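Local coordinates for protein enoyl-CoA hydratase, EchA3 (Mycobacterium marinum M, PDB 3R6H) that probably acts as a lyase of lipid metabolism, as a trimeric member of the enoyl-CoA hydratase/isomerase family with the crotonase-like fold, at residues V48-I53 and P95-I100; G117-A122 and F176-S181. All coordinates share one frame; numbering follows the deposited sequence.

Contact 1 (V48-I53 and P95-I100); sequences VGALVI and PKPVVI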
loop_
_atom_site.group_PDB
_atom_site.type_symbol
_atom_site.label_atom_id
_atom_site.label_comp_id
_atom_site.label_asym_id
_atom_site.label_seq_id
_atom_site.Cartn_x
_atom_site.Cartn_y
_atom_site.Cartn_z
ATOM N N VAL A 48 12.324 -26.150 14.533
ATOM C CA VAL A 48 12.969 -25.807 13.259
ATOM C C VAL A 48 13.326 -24.312 13.181
ATOM O O VAL A 48 12.661 -23.474 13.791
ATOM C CB VAL A 48 12.095 -26.184 12.048
ATOM C CG1 VAL A 48 11.840 -27.675 12.016
ATOM C CG2 VAL A 48 10.775 -25.394 12.028
ATOM N N GLY A 49 14.387 -24.000 12.440
ATOM C CA GLY A 49 14.835 -22.617 12.243
ATOM C C GLY A 49 13.930 -21.817 11.300
ATOM O O GLY A 49 13.867 -20.611 11.411
ATOM N N ALA A 50 13.261 -22.515 10.391
ATOM C CA ALA A 50 12.324 -21.940 9.413
ATOM C C ALA A 50 11.451 -23.071 8.859
ATOM O O ALA A 50 11.817 -24.249 8.940
ATOM C CB ALA A 50 13.108 -21.212 8.287
ATOM N N LEU A 51 10.288 -22.731 8.308
ATOM C CA LEU A 51 9.314 -23.716 7.888
ATOM C C LEU A 51 8.861 -23.395 6.459
ATOM O O LEU A 51 8.473 -22.256 6.188
ATOM C CB LEU A 51 8.108 -23.646 8.818
ATOM C CG LEU A 51 6.978 -24.613 8.604
ATOM C CD1 LEU A 51 7.485 -26.084 8.701
ATOM C CD2 LEU A 51 5.837 -24.325 9.618
ATOM N N VAL A 52 8.848 -24.407 5.607
ATOM C CA VAL A 52 8.357 -24.321 4.242
ATOM C C VAL A 52 6.995 -25.016 4.162
ATOM O O VAL A 52 6.825 -26.159 4.669
ATOM C CB VAL A 52 9.336 -24.979 3.264
ATOM C CG1 VAL A 52 8.743 -25.050 1.837
ATOM C CG2 VAL A 52 10.690 -24.249 3.266
ATOM N N ILE A 53 6.017 -24.348 3.558
ATOM C CA ILE A 53 4.726 -24.977 3.225
ATOM C C ILE A 53 4.604 -25.037 1.714
ATOM O O ILE A 53 4.682 -23.979 1.073
ATOM C CB ILE A 53 3.507 -24.151 3.748
ATOM C CG1 ILE A 53 3.660 -23.746 5.224
ATOM C CG2 ILE A 53 2.196 -24.873 3.464
ATOM C CD1 ILE A 53 3.728 -24.909 6.164
ATOM N N PRO A 95 6.687 -18.166 15.180
ATOM C CA PRO A 95 7.872 -17.456 15.687
ATOM C C PRO A 95 9.136 -17.618 14.844
ATOM O O PRO A 95 10.152 -16.993 15.158
ATOM C CB PRO A 95 8.072 -18.058 17.082
ATOM C CG PRO A 95 7.506 -19.429 16.928
ATOM C CD PRO A 95 6.335 -19.308 16.041
ATOM N N LYS A 96 9.071 -18.434 13.796
ATOM C CA LYS A 96 10.201 -18.621 12.884
ATOM C C LYS A 96 9.756 -18.147 11.510
ATOM O O LYS A 96 8.547 -18.071 11.231
ATOM C CB LYS A 96 10.605 -20.085 12.744
ATOM C CG LYS A 96 10.592 -20.905 14.085
ATOM C CD LYS A 96 11.623 -20.400 15.046
ATOM C CE LYS A 96 11.589 -21.159 16.383
ATOM N NZ LYS A 96 11.969 -22.558 16.197
ATOM N N PRO A 97 10.727 -17.863 10.629
ATOM C CA PRO A 97 10.315 -17.527 9.261
ATOM C C PRO A 97 9.559 -18.666 8.552
ATOM O O PRO A 97 9.957 -19.828 8.667
ATOM C CB PRO A 97 11.650 -17.244 8.552
ATOM C CG PRO A 97 12.551 -16.758 9.691
ATOM C CD PRO A 97 12.182 -17.709 10.822
ATOM N N VAL A 98 8.502 -18.313 7.819
ATOM C CA VAL A 98 7.684 -19.272 7.064
ATOM C C VAL A 98 7.786 -18.907 5.590
ATOM O O VAL A 98 7.561 -17.758 5.205
ATOM C CB VAL A 98 6.219 -19.193 7.503
ATOM C CG1 VAL A 98 5.329 -20.147 6.663
ATOM C CG2 VAL A 98 6.135 -19.505 9.046
ATOM N N VAL A 99 8.154 -19.882 4.779
ATOM C CA VAL A 99 8.282 -19.670 3.335
ATOM C C VAL A 99 7.245 -20.538 2.630
ATOM O O VAL A 99 7.091 -21.740 2.920
ATOM C CB VAL A 99 9.706 -20.000 2.833
ATOM C CG1 VAL A 99 9.831 -19.741 1.341
ATOM C CG2 VAL A 99 10.783 -19.242 3.642
ATOM N N ILE A 100 6.479 -19.932 1.729
ATOM C CA ILE A 100 5.485 -20.675 0.960
ATOM C C ILE A 100 6.061 -21.021 -0.433
ATOM O O ILE A 100 6.473 -20.140 -1.200
ATOM C CB ILE A 100 4.158 -19.872 0.772
ATOM C CG1 ILE A 100 3.655 -19.278 2.088
ATOM C CG2 ILE A 100 3.073 -20.741 0.053
ATOM C CD1 ILE A 100 3.306 -20.329 3.161
#

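Contact 2 (G117-A122 and F176-S181); sequences GDHRVA and FIDEIS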
loop_
_atom_site.group_PDB
_atom_site.type_symbol
_atom_site.label_atom_id
_atom_site.label_comp_id
_atom_site.label_asym_id
_atom_site.label_seq_id
_atom_site.Cartn_x
_atom_site.Cartn_y
_atom_site.Cartn_z
ATOM N N GLY A 117 2.342 -16.621 4.949
ATOM C CA GLY A 117 3.773 -16.815 5.208
ATOM C C GLY A 117 4.594 -15.554 5.039
ATOM O O GLY A 117 4.138 -14.545 4.448
ATOM N N ASP A 118 5.857 -15.618 5.457
ATOM C CA ASP A 118 6.737 -14.440 5.405
ATOM C C ASP A 118 7.300 -14.141 4.011
ATOM O O ASP A 118 7.532 -12.969 3.675
ATOM C CB ASP A 118 7.887 -14.610 6.390
ATOM C CG ASP A 118 7.399 -14.685 7.825
ATOM O OD1 ASP A 118 7.014 -13.641 8.376
ATOM O OD2 ASP A 118 7.320 -15.818 8.374
ATOM N N HIS A 119 7.545 -15.204 3.250
ATOM C CA HIS A 119 8.146 -15.096 1.926
ATOM C C HIS A 119 7.416 -16.108 1.049
ATOM O O HIS A 119 7.262 -17.290 1.425
ATOM C CB HIS A 119 9.653 -15.394 1.946
ATOM C CG HIS A 119 10.327 -15.169 0.627
ATOM N ND1 HIS A 119 10.462 -13.917 0.079
ATOM C CD2 HIS A 119 10.907 -16.028 -0.252
ATOM C CE1 HIS A 119 11.098 -14.005 -1.079
ATOM N NE2 HIS A 119 11.359 -15.279 -1.318
ATOM N N ARG A 120 6.968 -15.630 -0.109
ATOM C CA ARG A 120 6.115 -16.403 -1.002
ATOM C C ARG A 120 6.720 -16.518 -2.392
ATOM O O ARG A 120 6.908 -15.513 -3.067
ATOM C CB ARG A 120 4.758 -15.733 -1.065
ATOM C CG ARG A 120 4.043 -15.622 0.229
ATOM C CD ARG A 120 2.987 -14.554 0.187
ATOM N NE ARG A 120 3.565 -13.237 -0.026
ATOM C CZ ARG A 120 2.841 -12.130 -0.170
ATOM N NH1 ARG A 120 1.501 -12.203 -0.165
ATOM N NH2 ARG A 120 3.432 -10.966 -0.352
ATOM N N VAL A 121 7.033 -17.750 -2.805
ATOM C CA VAL A 121 7.697 -18.060 -4.078
ATOM C C VAL A 121 6.690 -18.766 -5.008
ATOM O O VAL A 121 6.059 -19.764 -4.613
ATOM C CB VAL A 121 8.911 -18.980 -3.870
ATOM C CG1 VAL A 121 9.620 -19.222 -5.189
ATOM C CG2 VAL A 121 9.904 -18.388 -2.834
ATOM N N ALA A 122 6.576 -18.272 -6.233
ATOM C CA ALA A 122 5.720 -18.856 -7.271
ATOM C C ALA A 122 6.366 -18.782 -8.631
ATOM O O ALA A 122 7.326 -18.046 -8.851
ATOM C CB ALA A 122 4.330 -18.152 -7.325
ATOM N N PHE A 176 0.670 -10.408 -3.864
ATOM C CA PHE A 176 0.244 -11.798 -3.627
ATOM C C PHE A 176 1.410 -12.755 -3.454
ATOM O O PHE A 176 1.271 -13.789 -2.804
ATOM C CB PHE A 176 -0.691 -12.326 -4.749
ATOM C CG PHE A 176 -2.167 -12.301 -4.412
ATOM C CD1 PHE A 176 -2.647 -12.905 -3.251
ATOM C CD2 PHE A 176 -3.078 -11.751 -5.290
ATOM C CE1 PHE A 176 -4.000 -12.939 -2.976
ATOM C CE2 PHE A 176 -4.409 -11.768 -5.016
ATOM C CZ PHE A 176 -4.895 -12.358 -3.863
ATOM N N ILE A 177 2.545 -12.439 -4.077
ATOM C CA ILE A 177 3.764 -13.207 -3.908
ATOM C C ILE A 177 4.947 -12.248 -3.740
ATOM O O ILE A 177 4.838 -11.024 -4.040
ATOM C CB ILE A 177 4.005 -14.126 -5.127
ATOM C CG1 ILE A 177 4.247 -13.328 -6.421
ATOM C CG2 ILE A 177 2.847 -15.187 -5.255
ATOM C CD1 ILE A 177 4.593 -14.213 -7.697
ATOM N N ASP A 178 6.095 -12.781 -3.314
ATOM C CA ASP A 178 7.302 -11.969 -3.096
ATOM C C ASP A 178 8.460 -12.292 -4.071
ATOM O O ASP A 178 9.386 -11.476 -4.249
ATOM C CB ASP A 178 7.812 -12.126 -1.674
ATOM C CG ASP A 178 6.740 -11.909 -0.645
ATOM O OD1 ASP A 178 6.317 -10.730 -0.494
ATOM O OD2 ASP A 178 6.338 -12.911 -0.013
ATOM N N GLU A 179 8.381 -13.448 -4.742
ATOM C CA GLU A 179 9.457 -13.883 -5.604
ATOM C C GLU A 179 8.934 -14.773 -6.676
ATOM O O GLU A 179 8.103 -15.657 -6.408
ATOM C CB GLU A 179 10.503 -14.652 -4.793
ATOM C CG GLU A 179 11.630 -15.178 -5.625
ATOM C CD GLU A 179 12.849 -15.653 -4.831
ATOM O OE1 GLU A 179 12.842 -15.679 -3.586
ATOM O OE2 GLU A 179 13.854 -16.034 -5.501
ATOM N N ILE A 180 9.429 -14.559 -7.896
ATOM C CA ILE A 180 9.111 -15.408 -9.020
ATOM C C ILE A 180 10.310 -16.280 -9.325
ATOM O O ILE A 180 11.426 -15.777 -9.471
ATOM C CB ILE A 180 8.769 -14.607 -10.305
ATOM C CG1 ILE A 180 7.554 -13.689 -10.074
ATOM C CG2 ILE A 180 8.546 -15.572 -11.484
ATOM C CD1 ILE A 180 7.312 -12.680 -11.198
ATOM N N SER A 181 10.066 -17.586 -9.417
ATOM C CA SER A 181 11.096 -18.565 -9.767
ATOM C C SER A 181 10.628 -19.403 -10.933
ATOM O O SER A 181 9.446 -19.487 -11.229
ATOM C CB SER A 181 11.353 -19.524 -8.573
ATOM O OG SER A 181 11.954 -18.786 -7.523
#

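Contact 1 (V48-I53 and P95-I100)
Leu51, Val52 and Ile53 pair with Val98, Val99 and Ile100 as neighbouring parallel strands in the middle of the six-stranded sheet of this crotonase-like fold, a worked example of how such a core is stitched together. The backbone ladder is regular. Leu51 N donates to Pro97 O (2.9 Å), Leu51 O accepts from Val99 N (2.8 Å), Ile53 N donates to Val99 O at 2.9 Å, and the ladder runs on to Ala101. CA-H...O contacts accompany it, as from Val98 CA to Leu51 O at 3.2 Å.

Ile53 and Ile100 lie side by side on one face of the sheet. In Ile100, CG1 stands anti to the carbonyl carbon (chi1 -48°) and a second bend at chi2 folds the chain back, which brings CD1 within 3.9 Å of Ile53 CB. Before the strands begin, Lys96 curls, bent at chi2 and chi4, and its NZ donates to Val48 O (2.7 Å), approaching 32° off the carbonyl plane; Asn47 OD1 takes a further bond from the same ammonium.

The face bearing Val52 and Val99 is covered by helix 186-198, through Ala194 and Ala190 respectively, while strand 15-20 flanks 50-54 and strand 119-122 flanks 98-102.

Contact 2 (G117-A122 and F176-S181)
Asp178 OD2 is gripped twice by Arg120, once by its backbone and once by its side chain. Arg120 N reaches the anti lone pair of OD2 at 2.8 Å, and Arg120 NE meets the same oxygen at 2.8 Å from above the carboxylate plane. Arg120 NH2 completes a side-on salt bridge with Asp178 OD1 (2.9 Å). Both oxygens lie in the guanidinium plane although the two flat groups are turned 44° against each other, so the NE and NH2 bonds are straight at the arginine and tilted at the aspartate; the backbone bond is more bent. A bend at chi3 (-63°) swings the guanidinium alongside the 176-178 backbone, where Phe176 C and Ile177 N cover one of its faces. Its remaining polar contacts include Gly175 O for NH1 and Ser154 of a neighbouring subunit for NH2; the paired charges probably stabilise each other in this setting.

A separate side-chain bond links His119 NE2 to the anti lone pair of Glu179 OE1 at 2.7 Å, almost exactly in the imidazole plane, with the carboxylate turned 65° to the ring. Arg189 holds the other oxygen of Glu179, and Gln158 of the neighbouring subunit bonds His119 ND1, which should help fix the rotation of the ring.

Along the backbone, Arg120 O accepts from Asp178 N (2.9 Å) and more weakly from Glu179 N. Parallel pairing follows, with Ala122 N on Glu179 O and Ser181 N on Ala122 O (2.8 Å). On the face opposite Val121 and Glu179, Ala122 CB rests against Ile177 CG2 at 3.9 Å. This is a short parallel strand, outermost within this chain, added to the crotonase-type sheet, with polar side chains joining it to its neighbour beside a subunit interface.

In the fold
Contacts 1 and 2 are successive links in one sheet, their centres about 13 Å apart, and strands 98-102 and 119-122 make the joint between them. Asp118 N lies 2.7 Å from Val98 O and Ile100 N lies 2.8 Å from His119 O, both probable hydrogen bonds. Asp118 OD2 also accepts from Val98 N, while Lys209 and Arg213 bind its carboxylate. Helix 186-198 spans both contacts: Phe197 touches Pro97 and Val99 and meets the His119 ring edge-to-face. Contact 1 joins two inner strands, whereas contact 2 adds the outermost strand within the chain and adjoins another subunit. The bound potassium ion is about 12 Å from the Phe176 side chain.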